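Adhesion and penetration protein autotransporter (Haemophilus influenzae, PDB 3SYJ) promotes adherence to and invasion of host cells and bacterial aggregation through its secreted passenger domain, and is probably also a serine protease. Local coordinates at residues 363-373 with 385-396. Sequence-based numbering, arbitrary orientation.
Sequences LYFEGNFTVSP and HVSENSTVTWKV
L363 O accepts a hydrogen bond from H385 N, F365 N donates to H385 O at 2.7 Å, and S387 N donates to F365 O; these form the first of two ladders between parallel strands of 363-373 and 385-396. In the second ladder the hydrogen bonds run from F369 N to T391 O, T393 N to F369 O, V371 N to T393 O and K395 N to V371 O. The register slips by two residues at the corner, where 385-396 makes a type II turn from S387 to S390 and side chains take over the bonding. S387 OG, tilted from the carbonyl plane, gives F365 O a second bond at 2.8 Å beside that from S387 N, and water 1 links the same oxygen to H385 ND1. G367 N donates to S390 OG (2.8 Å), while N368 OD1 accepts from T391 N in its carbonyl plane at 2.8 Å; water 2 also donates to OD1 and bonds T391 OG1. The segments belong to neighbouring coils of the passenger domain's right-handed parallel beta-helix: strands 363-366 and 385-386 stack on one wall, 369-373 and 391-394 on another, between strands 340-343 and 348-352 of the preceding coil and strands such as 411-414 of the next. Apolar groups from both walls meet inside. V392 CG2, held beside its own backbone N, presses on F365 CB at 3.5 Å, and V392 CG1 meets V371 CG2. The six-membered end of the W394 indole receives L363 CD1 at CH2 (3.5 Å) and V371 CG1 at CZ3, with F365 CE2 also near CZ3; F342 and L412 extend this packing to the adjoining coils. On the outer face, H385 CB lies over the Y364 ring, offset toward its rim, 3.9 Å from the centroid. With chi1 at -178°, the imidazole brings CG near Y364 CD2, its plane inclined 24° to the phenol ring and slid aside.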
loop_
_atom_site.group_PDB
_atom_site.type_symbol
_atom_site.label_atom_id
_atom_site.label_comp_id
_atom_site.label_asym_id
_atom_site.label_seq_id
_atom_site.Cartn_x
_atom_site.Cartn_y
_atom_site.Cartn_z
ATOM N N LEU A 363 -1.688 -18.995 63.787
ATOM C CA LEU A 363 -3.128 -18.873 63.557
ATOM C C LEU A 363 -3.574 -19.446 62.210
ATOM O O LEU A 363 -3.031 -19.104 61.161
ATOM C CB LEU A 363 -3.550 -17.405 63.623
ATOM C CG LEU A 363 -3.344 -16.603 64.905
ATOM C CD1 LEU A 363 -3.431 -15.128 64.572
ATOM C CD2 LEU A 363 -4.390 -16.992 65.939
ATOM N N TYR A 364 -4.576 -20.315 62.249
ATOM C CA TYR A 364 -5.223 -20.807 61.037
ATOM C C TYR A 364 -6.633 -20.250 60.957
ATOM O O TYR A 364 -7.378 -20.294 61.938
ATOM C CB TYR A 364 -5.277 -22.338 61.029
ATOM C CG TYR A 364 -3.948 -23.000 60.736
ATOM C CD1 TYR A 364 -2.927 -23.000 61.674
ATOM C CD2 TYR A 364 -3.717 -23.625 59.521
ATOM C CE1 TYR A 364 -1.706 -23.604 61.409
ATOM C CE2 TYR A 364 -2.503 -24.231 59.247
ATOM C CZ TYR A 364 -1.501 -24.215 60.195
ATOM O OH TYR A 364 -0.295 -24.819 59.925
ATOM N N PHE A 365 -6.998 -19.714 59.798
ATOM C CA PHE A 365 -8.360 -19.231 59.597
ATOM C C PHE A 365 -9.034 -19.975 58.451
ATOM O O PHE A 365 -8.512 -20.022 57.335
ATOM C CB PHE A 365 -8.385 -17.717 59.358
ATOM C CG PHE A 365 -7.999 -16.898 60.569
ATOM C CD1 PHE A 365 -8.938 -16.585 61.544
ATOM C CD2 PHE A 365 -6.697 -16.441 60.730
ATOM C CE1 PHE A 365 -8.587 -15.828 62.660
ATOM C CE2 PHE A 365 -6.339 -15.685 61.846
ATOM C CZ PHE A 365 -7.291 -15.376 62.811
ATOM N N GLU A 366 -10.181 -20.580 58.742
ATOM C CA GLU A 366 -11.006 -21.208 57.714
ATOM C C GLU A 366 -12.352 -20.480 57.644
ATOM O O GLU A 366 -13.170 -20.599 58.546
ATOM C CB GLU A 366 -11.198 -22.693 58.021
ATOM C CG GLU A 366 -12.325 -23.356 57.264
ATOM C CD GLU A 366 -11.870 -24.014 55.978
ATOM O OE1 GLU A 366 -11.183 -25.059 56.062
ATOM O OE2 GLU A 366 -12.214 -23.499 54.888
ATOM N N GLY A 367 -12.572 -19.714 56.579
ATOM C CA GLY A 367 -13.749 -18.868 56.492
ATOM C C GLY A 367 -13.384 -17.420 56.775
ATOM O O GLY A 367 -12.262 -17.122 57.188
ATOM N N ASN A 368 -14.325 -16.511 56.546
ATOM C CA ASN A 368 -14.048 -15.089 56.703
ATOM C C ASN A 368 -14.043 -14.667 58.162
ATOM O O ASN A 368 -14.871 -15.123 58.944
ATOM C CB ASN A 368 -15.064 -14.258 55.928
ATOM C CG ASN A 368 -15.127 -14.647 54.475
ATOM O OD1 ASN A 368 -14.096 -14.878 53.845
ATOM N ND2 ASN A 368 -16.341 -14.735 53.932
ATOM N N PHE A 369 -13.100 -13.804 58.523
ATOM C CA PHE A 369 -12.997 -13.288 59.882
ATOM C C PHE A 369 -12.694 -11.798 59.908
ATOM O O PHE A 369 -12.014 -11.273 59.025
ATOM C CB PHE A 369 -11.928 -14.043 60.679
ATOM C CG PHE A 369 -12.423 -15.320 61.288
ATOM C CD1 PHE A 369 -12.535 -16.468 60.524
ATOM C CD2 PHE A 369 -12.789 -15.369 62.622
ATOM C CE1 PHE A 369 -13.002 -17.647 61.086
ATOM C CE2 PHE A 369 -13.264 -16.542 63.189
ATOM C CZ PHE A 369 -13.369 -17.685 62.422
ATOM N N THR A 370 -13.208 -11.134 60.936
ATOM C CA THR A 370 -12.854 -9.760 61.254
ATOM C C THR A 370 -12.086 -9.814 62.559
ATOM O O THR A 370 -12.590 -10.326 63.558
ATOM C CB THR A 370 -14.101 -8.868 61.428
ATOM O OG1 THR A 370 -14.873 -8.882 60.217
ATOM C CG2 THR A 370 -13.698 -7.432 61.758
ATOM N N VAL A 371 -10.854 -9.320 62.541
ATOM C CA VAL A 371 -9.989 -9.409 63.703
ATOM C C VAL A 371 -9.647 -8.001 64.138
ATOM O O VAL A 371 -9.058 -7.225 63.384
ATOM C CB VAL A 371 -8.717 -10.201 63.388
ATOM C CG1 VAL A 371 -7.914 -10.428 64.644
ATOM C CG2 VAL A 371 -9.088 -11.538 62.760
ATOM N N SER A 372 -10.033 -7.667 65.361
ATOM C CA SER A 372 -10.029 -6.282 65.785
ATOM C C SER A 372 -9.538 -6.105 67.214
ATOM O O SER A 372 -9.867 -6.903 68.093
ATOM C CB SER A 372 -11.449 -5.719 65.648
ATOM O OG SER A 372 -11.622 -4.569 66.463
ATOM N N PRO A 373 -8.756 -5.044 67.453
ATOM C CA PRO A 373 -8.347 -4.674 68.810
ATOM C C PRO A 373 -9.454 -3.883 69.478
ATOM O O PRO A 373 -10.146 -3.150 68.781
ATOM C CB PRO A 373 -7.166 -3.721 68.579
ATOM C CG PRO A 373 -7.110 -3.463 67.099
ATOM C CD PRO A 373 -8.314 -4.057 66.456
ATOM N N HIS A 385 -2.259 -18.458 58.684
ATOM C CA HIS A 385 -2.644 -19.267 57.537
ATOM C C HIS A 385 -4.117 -19.028 57.210
ATOM O O HIS A 385 -4.998 -19.327 58.016
ATOM C CB HIS A 385 -2.382 -20.751 57.815
ATOM C CG HIS A 385 -2.699 -21.652 56.660
ATOM N ND1 HIS A 385 -3.991 -21.934 56.269
ATOM C CD2 HIS A 385 -1.891 -22.338 55.815
ATOM C CE1 HIS A 385 -3.965 -22.751 55.230
ATOM N NE2 HIS A 385 -2.702 -23.015 54.938
ATOM N N VAL A 386 -4.379 -18.475 56.033
ATOM C CA VAL A 386 -5.737 -18.204 55.600
ATOM C C VAL A 386 -6.118 -19.143 54.465
ATOM O O VAL A 386 -5.428 -19.202 53.441
ATOM C CB VAL A 386 -5.895 -16.743 55.124
ATOM C CG1 VAL A 386 -7.336 -16.460 54.736
ATOM C CG2 VAL A 386 -5.412 -15.764 56.195
ATOM N N SER A 387 -7.225 -19.860 54.658
ATOM C CA SER A 387 -7.712 -20.871 53.714
ATOM C C SER A 387 -8.036 -20.286 52.357
ATOM O O SER A 387 -8.282 -19.084 52.230
ATOM C CB SER A 387 -9.002 -21.514 54.232
ATOM O OG SER A 387 -8.823 -22.099 55.505
ATOM N N GLU A 388 -8.084 -21.157 51.354
ATOM C CA GLU A 388 -8.524 -20.765 50.026
ATOM C C GLU A 388 -9.924 -20.167 50.098
ATOM O O GLU A 388 -10.792 -20.691 50.794
ATOM C CB GLU A 388 -8.532 -21.966 49.082
ATOM C CG GLU A 388 -8.662 -21.573 47.623
ATOM C CD GLU A 388 -8.533 -22.748 46.671
ATOM O OE1 GLU A 388 -8.422 -23.904 47.140
ATOM O OE2 GLU A 388 -8.548 -22.508 45.445
ATOM N N ASN A 389 -10.139 -19.076 49.372
ATOM C CA ASN A 389 -11.453 -18.437 49.308
ATOM C C ASN A 389 -11.890 -17.757 50.609
ATOM O O ASN A 389 -13.024 -17.326 50.731
ATOM C CB ASN A 389 -12.514 -19.450 48.868
ATOM C CG ASN A 389 -12.235 -20.026 47.495
ATOM O OD1 ASN A 389 -12.411 -21.220 47.269
ATOM N ND2 ASN A 389 -11.796 -19.178 46.570
ATOM N N SER A 390 -10.991 -17.663 51.578
ATOM C CA SER A 390 -11.314 -17.019 52.837
ATOM C C SER A 390 -10.654 -15.660 52.893
ATOM O O SER A 390 -9.564 -15.481 52.354
ATOM C CB SER A 390 -10.841 -17.869 54.010
ATOM O OG SER A 390 -11.490 -19.125 54.012
ATOM N N THR A 391 -11.318 -14.696 53.521
ATOM C CA THR A 391 -10.722 -13.386 53.721
ATOM C C THR A 391 -10.691 -13.058 55.205
ATOM O O THR A 391 -11.698 -13.186 55.909
ATOM C CB THR A 391 -11.468 -12.263 52.949
ATOM O OG1 THR A 391 -11.423 -12.519 51.536
ATOM C CG2 THR A 391 -10.826 -10.912 53.222
ATOM N N VAL A 392 -9.524 -12.651 55.682
ATOM C CA VAL A 392 -9.376 -12.270 57.071
ATOM C C VAL A 392 -9.026 -10.798 57.137
ATOM O O VAL A 392 -7.934 -10.395 56.749
ATOM C CB VAL A 392 -8.306 -13.115 57.803
ATOM C CG1 VAL A 392 -8.061 -12.563 59.203
ATOM C CG2 VAL A 392 -8.743 -14.564 57.890
ATOM N N THR A 393 -9.979 -9.995 57.602
ATOM C CA THR A 393 -9.750 -8.574 57.792
ATOM C C THR A 393 -8.954 -8.363 59.078
ATOM O O THR A 393 -9.463 -8.586 60.175
ATOM C CB THR A 393 -11.070 -7.818 57.834
ATOM O OG1 THR A 393 -11.831 -8.140 56.663
ATOM C CG2 THR A 393 -10.821 -6.315 57.870
ATOM N N TRP A 394 -7.699 -7.949 58.927
ATOM C CA TRP A 394 -6.740 -7.936 60.025
ATOM C C TRP A 394 -6.484 -6.510 60.488
ATOM O O TRP A 394 -5.780 -5.757 59.825
ATOM C CB TRP A 394 -5.428 -8.587 59.567
ATOM C CG TRP A 394 -4.444 -8.867 60.671
ATOM C CD1 TRP A 394 -3.340 -8.133 60.989
ATOM C CD2 TRP A 394 -4.473 -9.965 61.595
ATOM N NE1 TRP A 394 -2.684 -8.701 62.054
ATOM C CE2 TRP A 394 -3.363 -9.825 62.448
ATOM C CE3 TRP A 394 -5.336 -11.049 61.787
ATOM C CZ2 TRP A 394 -3.092 -10.723 63.477
ATOM C CZ3 TRP A 394 -5.068 -11.937 62.808
ATOM C CH2 TRP A 394 -3.955 -11.767 63.642
ATOM N N LYS A 395 -7.061 -6.136 61.626
ATOM C CA LYS A 395 -6.991 -4.747 62.077
ATOM C C LYS A 395 -6.047 -4.570 63.261
ATOM O O LYS A 395 -6.105 -3.572 63.978
ATOM C CB LYS A 395 -8.390 -4.235 62.422
ATOM C CG LYS A 395 -9.310 -4.183 61.215
ATOM C CD LYS A 395 -10.739 -3.800 61.582
ATOM C CE LYS A 395 -11.612 -3.755 60.335
ATOM N NZ LYS A 395 -13.069 -3.641 60.641
ATOM N N VAL A 396 -5.167 -5.544 63.451
ATOM C CA VAL A 396 -4.280 -5.566 64.603
ATOM C C VAL A 396 -2.841 -5.348 64.172
ATOM O O VAL A 396 -2.352 -6.021 63.264
ATOM C CB VAL A 396 -4.407 -6.900 65.341
ATOM C CG1 VAL A 396 -3.358 -7.015 66.411
ATOM C CG2 VAL A 396 -5.786 -7.004 65.952
HETATM O O HOH W 1 -6.477 -22.056 57.448
HETATM O O HOH W 2 -13.874 -14.126 51.284
HETATM O O HOH W 3 -13.121 -10.446 56.427
HETATM O O HOH W 4 -14.241 -7.412 58.125
#